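Local structure of similarities with probable monooxygenase (Photorhabdus luminescens, 4HB9) at residues E113-E116 and I117-G121; D257-T260 and D261-A264; R367-A370 and N371-G375. The protein probably acts as an FAD-dependent monooxygenase resembling the aromatic-ring hydroxylases, and binds flavin-adenine dinucleotide. One frame throughout, in Å; residues are numbered along the deposited sequence.

Overall arrangement
All three contacts are local, joining side chains three to five residues apart, and they lie well separated, with no atoms touching between them. The centres of contact 1 and contact 2 are about 33 Å apart. Contacts 1 and 3 are partly buried turns of helices 111-119 and 355-386, on opposite sides of the chain's centre; contact 1 packs on helices 11-22 and 61-70, contact 3 on helix 330-349. Contact 2 is a surface turn between strand 240-251 and helix 264-274. Chemistry follows place. Contact 1 gathers water around a lysine close to FAD, contact 2 sets an isoleucine methyl on a phenylalanine ring, and contact 3 sends Tyr369 and Asn371 to neighbouring elements.

Contact 1. Residues E113-E116 and I117-G121; sequences ELKE and ILNKG. With EDO (1,2-ethanediol), chain L.
Lys115 NZ is the polar atom with most partners here: it donates to two waters, to the backbone carbonyl of Ala9 and, weakly, to O1 of an ethanediol probably left from crystallisation. Water 1 lies 2.7 Å from Lys115 NZ and donates to Asn119 OD1 at 2.8 Å, while water 2 accepts from both Lys115 NZ and Asn119 ND2. Two separate bridges therefore join the ammonium to the two ends of one amide, consistent with OD1 facing water 1 and ND2 facing water 2. Bends at chi2 and chi3 (-56° and -55°) bring Lys115 CE to 4.0 Å from Asn119 OD1, and a further bend at chi4 then places NZ. A third water accepts from Asn119 ND2 at 3.1 Å and gives a weak bond to Glu116 OE1, three residues earlier.

Along the backbone, i to i+4 bonds hold the helix. Asn119 N meets Lys115 O at 2.7 Å, and Leu118 N reaches Leu114 O at 2.8 Å. The last link, Lys120 N to Glu116 O, is weak at 128°, where helix 111-119 gives out. On the buried flank Leu114 and Leu118 run side by side, Leu114 CG to Leu118 CD1 4.0 Å apart, against Ile11 and Thr14 of helix 11-22.

Lys115 also touches the probable Rossmann-type glycine-rich turn, its side chain about 5 Å from FAD at the nearest atoms. The ammonium is thus held by Ala9 O and two waters, and it is coupled to Asn119 through water rather than by a direct bond.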
# COMPACT_ATOMS: atom_id res chain seq x y z
N GLU A 113 -12.98 -0.49 3.12
CA GLU A 113 -13.86 0.57 2.62
C GLU A 113 -13.31 1.24 1.37
O GLU A 113 -14.07 1.55 0.48
CB GLU A 113 -14.12 1.65 3.68
CG GLU A 113 -15.01 1.22 4.85
CD GLU A 113 -14.85 2.20 6.02
OE1 GLU A 113 -13.71 2.31 6.56
OE2 GLU A 113 -15.81 2.95 6.31
N LEU A 114 -12.02 1.53 1.36
CA LEU A 114 -11.40 2.17 0.24
C LEU A 114 -11.58 1.31 -1.01
O LEU A 114 -11.97 1.84 -2.08
CB LEU A 114 -9.93 2.47 0.50
CG LEU A 114 -9.17 3.17 -0.62
CD1 LEU A 114 -9.79 4.50 -0.98
CD2 LEU A 114 -7.73 3.35 -0.20
N LYS A 115 -11.36 0.01 -0.88
CA LYS A 115 -11.55 -0.90 -2.04
C LYS A 115 -13.00 -0.95 -2.53
O LYS A 115 -13.26 -0.95 -3.74
CB LYS A 115 -11.06 -2.32 -1.75
CG LYS A 115 -9.54 -2.47 -1.75
CD LYS A 115 -8.84 -2.02 -3.04
CE LYS A 115 -9.35 -2.69 -4.33
NZ LYS A 115 -9.37 -4.18 -4.20
N GLU A 116 -13.96 -1.01 -1.61
CA GLU A 116 -15.37 -1.00 -2.00
C GLU A 116 -15.73 0.28 -2.75
O GLU A 116 -16.47 0.22 -3.75
CB GLU A 116 -16.29 -1.17 -0.77
CG GLU A 116 -16.18 -2.55 -0.12
CD GLU A 116 -16.40 -3.69 -1.10
OE1 GLU A 116 -17.55 -3.91 -1.50
OE2 GLU A 116 -15.42 -4.39 -1.44
N ILE A 117 -15.19 1.42 -2.30
CA ILE A 117 -15.39 2.69 -2.97
C ILE A 117 -14.73 2.74 -4.35
O ILE A 117 -15.33 3.21 -5.31
CB ILE A 117 -14.91 3.84 -2.08
CG1 ILE A 117 -15.86 3.95 -0.88
CG2 ILE A 117 -14.83 5.14 -2.85
CD1 ILE A 117 -15.30 4.79 0.24
N LEU A 118 -13.49 2.27 -4.42
CA LEU A 118 -12.80 2.14 -5.70
C LEU A 118 -13.50 1.17 -6.66
O LEU A 118 -13.55 1.44 -7.87
CB LEU A 118 -11.36 1.72 -5.49
CG LEU A 118 -10.48 2.92 -5.07
CD1 LEU A 118 -9.18 2.39 -4.52
CD2 LEU A 118 -10.23 3.87 -6.24
N ASN A 119 -14.07 0.08 -6.15
CA ASN A 119 -14.74 -0.89 -7.02
C ASN A 119 -16.09 -0.42 -7.55
O ASN A 119 -16.54 -0.87 -8.61
CB ASN A 119 -14.91 -2.24 -6.33
CG ASN A 119 -13.61 -2.98 -6.16
OD1 ASN A 119 -12.58 -2.59 -6.68
ND2 ASN A 119 -13.64 -4.07 -5.40
N LYS A 120 -16.73 0.52 -6.84
CA LYS A 120 -18.05 0.98 -7.21
C LYS A 120 -17.98 1.64 -8.59
O LYS A 120 -17.16 2.50 -8.82
CB LYS A 120 -18.57 1.98 -6.18
CG LYS A 120 -19.88 2.64 -6.51
CD LYS A 120 -21.07 1.76 -6.12
CE LYS A 120 -22.39 2.52 -6.25
NZ LYS A 120 -22.34 3.84 -5.55
N GLY A 121 -18.87 1.25 -9.50
CA GLY A 121 -18.88 1.84 -10.83
C GLY A 121 -18.05 1.05 -11.82
O GLY A 121 -18.10 1.35 -13.01
C1 EDO L . -9.99 -7.70 -4.83
O1 EDO L . -9.92 -6.96 -6.05
C2 EDO L . -8.83 -8.66 -4.81
O2 EDO L . -7.59 -7.95 -4.69
O HOH W 1 -10.87 -4.83 -6.30
O HOH W 2 -11.62 -5.66 -3.41
O HOH W 3 -16.54 -4.43 -4.25

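Contact 2. Residues D257-T260 and D261-A264; sequences DNIT and DFSA
The Phe262 ring carries the Ile259 CD1 methyl over one face, 3.7 Å above the plane and displaced from the ring centre. This is a CH-pi contact: CD1 stands 3.9 Å from the ring centroid and 18° off the ring normal. Ile259 CG1 is anti to the backbone N (chi1 -168°), and the following bend at chi2 brings the methyl back to the ring. Asn258 meets the same ring through OD1, which comes to 3.5 Å from Phe262 CE2; amide and ring planes are 83° apart, so the two flat groups stand almost perpendicular. The backbone oxygen of Asn258 approaches Phe262 CD2 obliquely.

The polar half of the contact is bridged by water. Water 4 accepts from Asn258 ND2 at 2.9 Å and donates to Asp261 OD2 at 2.8 Å, linking two exposed side chains three residues apart.

Two backbone bonds tighten the turn, Asp261 N to Asn258 O at 2.9 Å and Phe262 N to Ile259 O at 3.0 Å. Ile259 also packs on Leu267 and Leu270 of helix 264-274 and on His298 of strand 295-301, and Phe262 too rests on Leu267.

Successive i to i+3 bonds of this kind are the signature of a 3-10 turn, followed here after the extended Phe262 by Ser263, the N-cap of helix 264-274, with its OG bonded to Ala266 N.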
# COMPACT_ATOMS: atom_id res chain seq x y z
N ASP A 257 15.64 -16.48 12.52
CA ASP A 257 15.70 -16.74 11.08
C ASP A 257 14.33 -16.97 10.49
O ASP A 257 14.05 -16.51 9.40
CB ASP A 257 16.53 -18.01 10.80
CG ASP A 257 18.00 -17.80 11.06
OD1 ASP A 257 18.43 -16.64 11.10
OD2 ASP A 257 18.71 -18.82 11.22
N ASN A 258 13.48 -17.69 11.22
CA ASN A 258 12.16 -18.06 10.71
C ASN A 258 11.03 -17.30 11.39
O ASN A 258 9.92 -17.81 11.56
CB ASN A 258 11.97 -19.56 10.85
CG ASN A 258 11.86 -20.00 12.29
OD1 ASN A 258 12.48 -19.42 13.19
ND2 ASN A 258 11.07 -21.05 12.52
N ILE A 259 11.29 -16.04 11.73
CA ILE A 259 10.29 -15.20 12.37
C ILE A 259 8.99 -15.17 11.57
O ILE A 259 7.90 -15.14 12.14
CB ILE A 259 10.85 -13.78 12.66
CG1 ILE A 259 9.93 -13.00 13.57
CG2 ILE A 259 11.11 -13.02 11.38
CD1 ILE A 259 9.83 -13.61 14.96
N THR A 260 9.08 -15.22 10.24
CA THR A 260 7.87 -15.15 9.43
C THR A 260 6.94 -16.38 9.59
O THR A 260 5.76 -16.30 9.28
CB THR A 260 8.17 -14.89 7.95
OG1 THR A 260 9.13 -15.84 7.49
CG2 THR A 260 8.68 -13.50 7.76
N ASP A 261 7.46 -17.46 10.14
CA ASP A 261 6.64 -18.64 10.44
C ASP A 261 6.15 -18.70 11.90
O ASP A 261 5.53 -19.68 12.27
CB ASP A 261 7.40 -19.92 10.12
CG ASP A 261 7.78 -20.03 8.66
OD1 ASP A 261 7.04 -19.51 7.80
OD2 ASP A 261 8.83 -20.64 8.39
N PHE A 262 6.43 -17.68 12.71
CA PHE A 262 6.05 -17.72 14.12
C PHE A 262 4.52 -17.59 14.27
O PHE A 262 3.89 -16.85 13.53
CB PHE A 262 6.71 -16.58 14.91
CG PHE A 262 8.03 -16.95 15.55
CD1 PHE A 262 8.34 -16.48 16.80
CD2 PHE A 262 8.96 -17.74 14.89
CE1 PHE A 262 9.54 -16.78 17.41
CE2 PHE A 262 10.17 -18.05 15.49
CZ PHE A 262 10.45 -17.58 16.77
N SER A 263 3.94 -18.29 15.24
CA SER A 263 2.54 -18.06 15.62
C SER A 263 2.35 -16.63 16.11
O SER A 263 3.29 -15.98 16.56
CB SER A 263 2.12 -19.03 16.73
OG SER A 263 2.73 -18.71 17.96
N ALA A 264 1.11 -16.15 16.06
CA ALA A 264 0.79 -14.81 16.54
C ALA A 264 1.19 -14.67 18.00
O ALA A 264 1.73 -13.64 18.42
CB ALA A 264 -0.70 -14.52 16.36
O HOH W 4 9.71 -22.45 10.40

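Contact 3. Residues R367-A370 and N371-G375; sequences RAYA and NEIVG
Tyr369 and Ile373 occupy successive turns on one flank of the helix, with Ile373 CD1 coming obliquely to 4.2 Å from Tyr369 CD1. Ile373 CG1 lies anti to its carbonyl carbon (chi1 -70°), which folds the branch back over the preceding turn: CG1 is 3.2 Å and CD1 3.4 Å from Tyr369 O. The same oxygen accepts Ile373 N at 2.9 Å. Beyond this contact Tyr369 reaches on, its OH bonded to Asp337 OD1 and its ring in a cation-pi contact with Arg336.

These residues belong to the long helix 355-386, packed beside helix 330-349, where both Tyr369 and Ile373 touch Thr333; that helix includes Asn332, an FAD-binding residue.

Asn371 is turned to a different flank. Its amide nitrogen ND2 sits 3.2 Å from Arg367 O, but the angle is too poor for a bond, and that carbonyl is instead taken by Asn371 N with an N-H...O angle of 167°. The side-chain OD1 accepts from Leu305 N, tying the helix to the loop beside it. Arg367 leads away from Asn371, its guanidinium meeting Gln364 and, by cation-pi contact, Trp308. Val374 CG2 abuts the Ala370 oxygen, 3.3 Å from Ala370 O.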
# COMPACT_ATOMS: atom_id res chain seq x y z
N ARG A 367 9.58 7.76 -12.26
CA ARG A 367 10.90 7.43 -11.73
C ARG A 367 11.44 8.50 -10.78
O ARG A 367 12.06 8.16 -9.76
CB ARG A 367 11.91 7.17 -12.86
CG ARG A 367 11.81 5.78 -13.47
CD ARG A 367 13.00 5.46 -14.38
NE ARG A 367 13.04 6.38 -15.51
CZ ARG A 367 12.40 6.20 -16.67
NH1 ARG A 367 11.70 5.10 -16.92
NH2 ARG A 367 12.51 7.13 -17.60
N ALA A 368 11.21 9.77 -11.09
CA ALA A 368 11.73 10.86 -10.24
C ALA A 368 11.16 10.79 -8.83
O ALA A 368 11.91 10.82 -7.86
CB ALA A 368 11.45 12.23 -10.83
N TYR A 369 9.84 10.71 -8.69
CA TYR A 369 9.30 10.62 -7.34
C TYR A 369 9.47 9.24 -6.73
O TYR A 369 9.67 9.14 -5.51
CB TYR A 369 7.86 11.16 -7.19
CG TYR A 369 6.79 10.48 -8.00
CD1 TYR A 369 6.30 9.22 -7.67
CD2 TYR A 369 6.20 11.15 -9.07
CE1 TYR A 369 5.28 8.63 -8.41
CE2 TYR A 369 5.19 10.58 -9.81
CZ TYR A 369 4.72 9.34 -9.48
OH TYR A 369 3.72 8.85 -10.26
N ALA A 370 9.45 8.18 -7.54
CA ALA A 370 9.69 6.82 -7.04
C ALA A 370 11.05 6.70 -6.36
O ALA A 370 11.16 6.18 -5.23
CB ALA A 370 9.58 5.80 -8.16
N ASN A 371 12.09 7.16 -7.05
CA ASN A 371 13.44 7.10 -6.50
C ASN A 371 13.57 7.92 -5.22
O ASN A 371 14.20 7.50 -4.24
CB ASN A 371 14.48 7.55 -7.54
CG ASN A 371 14.70 6.52 -8.64
OD1 ASN A 371 14.58 5.29 -8.42
ND2 ASN A 371 15.04 7.00 -9.84
N GLU A 372 12.96 9.10 -5.20
CA GLU A 372 13.01 9.91 -4.01
C GLU A 372 12.34 9.17 -2.84
O GLU A 372 12.88 9.10 -1.74
CB GLU A 372 12.36 11.29 -4.22
CG GLU A 372 12.25 12.09 -2.92
CD GLU A 372 11.78 13.54 -3.14
OE1 GLU A 372 11.82 14.02 -4.29
OE2 GLU A 372 11.39 14.20 -2.14
N ILE A 373 11.17 8.61 -3.09
CA ILE A 373 10.41 7.96 -2.01
C ILE A 373 11.13 6.72 -1.46
O ILE A 373 11.21 6.52 -0.23
CB ILE A 373 8.98 7.63 -2.48
CG1 ILE A 373 8.21 8.93 -2.66
CG2 ILE A 373 8.26 6.75 -1.46
CD1 ILE A 373 6.97 8.79 -3.51
N VAL A 374 11.67 5.91 -2.36
CA VAL A 374 12.41 4.69 -1.98
C VAL A 374 13.57 5.05 -1.07
O VAL A 374 13.81 4.40 -0.06
CB VAL A 374 12.92 3.93 -3.24
CG1 VAL A 374 14.00 2.91 -2.90
CG2 VAL A 374 11.77 3.23 -3.92
N GLY A 375 14.28 6.12 -1.44
CA GLY A 375 15.38 6.65 -0.65
C GLY A 375 14.94 7.07 0.74
O GLY A 375 15.59 6.72 1.73